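Cellulose 1,4-beta-cellobiosidase (Clostridium thermocellum, PDB 3ZQX) is the calcium-binding family 3b carbohydrate-binding module of a cellulosomal cellobiohydrolase and probably helps anchor the enzyme to cellulose. Local coordinates at residues C9-Q13 and T14-E18. The protein carries 1 engineered substitution. Sequence-based numbering, arbitrary orientation. Where two conformers were deposited one is given.
Sequences CENTQ and TSTQE
Asn11 spends both hydrogens of a single amide nitrogen on Glu18, one directly on its backbone and one through a water on its carboxylate, and so closes the loop joining antiparallel strands 3-9 and 15-27 of this beta-sandwich module. It illustrates how one side-chain amide can hold a wide surface connection together. ND2 of Asn11 donates to Glu18 O at 2.8 Å, with an N-H...O angle of 162°. The oxygen lies almost in the amide plane, whereas the donor stands somewhat off the carbonyl plane. With CG beside its own backbone N (chi1 -82°), the Asn11 side chain reaches across the loop toward Glu18. Water 1 accepts from the same ND2 at 3.0 Å and donates to Glu18 OE1 at 2.6 Å; OE2, the other oxygen of that carboxylate, forms a salt bridge with Arg102, so both ends of the group are engaged.

The Thr16 side chain crosses that of Asn11 at about a right angle, and its CG2 lies 3.7 Å from Gln13 O on the inner side of the bend. Gln111, next in sequence to the calcium ligand Asp110, donates from NE2 to both Asn11 O and Gln13 O, linking the loop to that part of the chain. At the break in strand 15-27 lies an ST turn: Thr16 OG1, anti to its own N (chi1 177°), accepts from Glu18 N at 3.1 Å.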
loop_
_atom_site.group_PDB
_atom_site.type_symbol
_atom_site.label_atom_id
_atom_site.label_comp_id
_atom_site.label_asym_id
_atom_site.label_seq_id
_atom_site.Cartn_x
_atom_site.Cartn_y
_atom_site.Cartn_z
ATOM N N CYS A 9 -0.422 7.104 8.478
ATOM C CA CYS A 9 -1.872 7.027 8.508
ATOM C C CYS A 9 -2.456 8.430 8.592
ATOM O O CYS A 9 -2.026 9.233 9.412
ATOM C CB CYS A 9 -2.308 6.234 9.736
ATOM S SG CYS A 9 -4.078 6.030 9.896
ATOM N N GLU A 10 -3.429 8.714 7.737
ATOM C CA GLU A 10 -4.164 9.977 7.793
ATOM C C GLU A 10 -5.518 9.809 8.472
ATOM O O GLU A 10 -5.817 10.516 9.433
ATOM C CB GLU A 10 -4.235 10.683 6.440
ATOM C CG GLU A 10 -2.873 11.232 6.034
ATOM C CD GLU A 10 -2.916 12.159 4.839
ATOM O OE1 GLU A 10 -3.765 11.963 3.946
ATOM O OE2 GLU A 10 -2.088 13.092 4.793
ATOM N N ASN A 11 -6.353 8.902 7.973
ATOM C CA ASN A 11 -7.641 8.693 8.625
ATOM C C ASN A 11 -7.509 7.639 9.714
ATOM O O ASN A 11 -7.340 6.447 9.449
ATOM C CB ASN A 11 -8.688 8.233 7.613
ATOM C CG ASN A 11 -9.290 9.379 6.828
ATOM O OD1 ASN A 11 -8.910 10.537 7.000
ATOM N ND2 ASN A 11 -10.233 9.059 5.951
ATOM N N THR A 12 -7.607 8.110 10.953
ATOM C CA THR A 12 -7.383 7.284 12.132
ATOM C C THR A 12 -8.650 6.735 12.776
ATOM O O THR A 12 -8.572 5.941 13.708
ATOM C CB THR A 12 -6.627 8.082 13.203
ATOM O OG1 THR A 12 -7.386 9.246 13.544
ATOM C CG2 THR A 12 -5.272 8.522 12.676
ATOM N N GLN A 13 -9.810 7.139 12.274
ATOM C CA GLN A 13 -11.076 6.714 12.865
ATOM C C GLN A 13 -11.348 5.253 12.550
ATOM O O GLN A 13 -11.174 4.823 11.413
ATOM C CB GLN A 13 -12.224 7.560 12.316
ATOM C CG GLN A 13 -12.219 9.007 12.778
ATOM C CD GLN A 13 -12.758 9.169 14.184
ATOM O OE1 GLN A 13 -13.970 9.233 14.392
ATOM N NE2 GLN A 13 -11.858 9.238 15.160
ATOM N N THR A 14 -11.766 4.501 13.566
ATOM C CA THR A 14 -12.135 3.100 13.397
ATOM C C THR A 14 -13.150 2.966 12.265
ATOM O O THR A 14 -12.965 2.199 11.310
ATOM C CB THR A 14 -12.724 2.520 14.711
ATOM O OG1 THR A 14 -11.723 2.552 15.735
ATOM C CG2 THR A 14 -13.188 1.086 14.509
ATOM N N SER A 15 -14.216 3.746 12.372
ATOM C CA SER A 15 -15.307 3.702 11.419
ATOM C C SER A 15 -15.156 4.864 10.445
ATOM O O SER A 15 -15.194 6.031 10.851
ATOM C CB SER A 15 -16.642 3.793 12.149
ATOM O OG SER A 15 -17.703 3.953 11.229
ATOM N N THR A 16 -14.931 4.554 9.172
ATOM C CA THR A 16 -14.756 5.597 8.173
ATOM C C THR A 16 -15.109 5.061 6.806
ATOM O O THR A 16 -14.944 3.870 6.545
ATOM C CB THR A 16 -13.300 6.116 8.145
ATOM O OG1 THR A 16 -13.161 7.094 7.110
ATOM C CG2 THR A 16 -12.320 4.982 7.888
ATOM N N GLN A 17 -15.547 5.943 5.919
ATOM C CA GLN A 17 -15.772 5.563 4.537
ATOM C C GLN A 17 -14.480 5.501 3.726
ATOM O O GLN A 17 -14.488 4.989 2.606
ATOM C CB GLN A 17 -16.750 6.528 3.883
ATOM C CG GLN A 17 -18.131 6.467 4.490
ATOM C CD GLN A 17 -18.909 7.727 4.223
ATOM O OE1 GLN A 17 -18.483 8.815 4.604
ATOM N NE2 GLN A 17 -20.032 7.600 3.527
ATOM N N GLU A 18 -13.388 6.052 4.252
ATOM C CA GLU A 18 -12.131 6.072 3.519
ATOM C C GLU A 18 -10.960 5.631 4.390
ATOM O O GLU A 18 -10.568 6.332 5.322
ATOM C CB GLU A 18 -11.859 7.483 2.989
ATOM C CG GLU A 18 -12.863 7.932 1.943
ATOM C CD GLU A 18 -12.533 9.281 1.340
ATOM O OE1 GLU A 18 -11.890 10.102 2.020
ATOM O OE2 GLU A 18 -12.914 9.515 0.177
HETATM O O HOH W 1 -12.243 10.783 4.552
#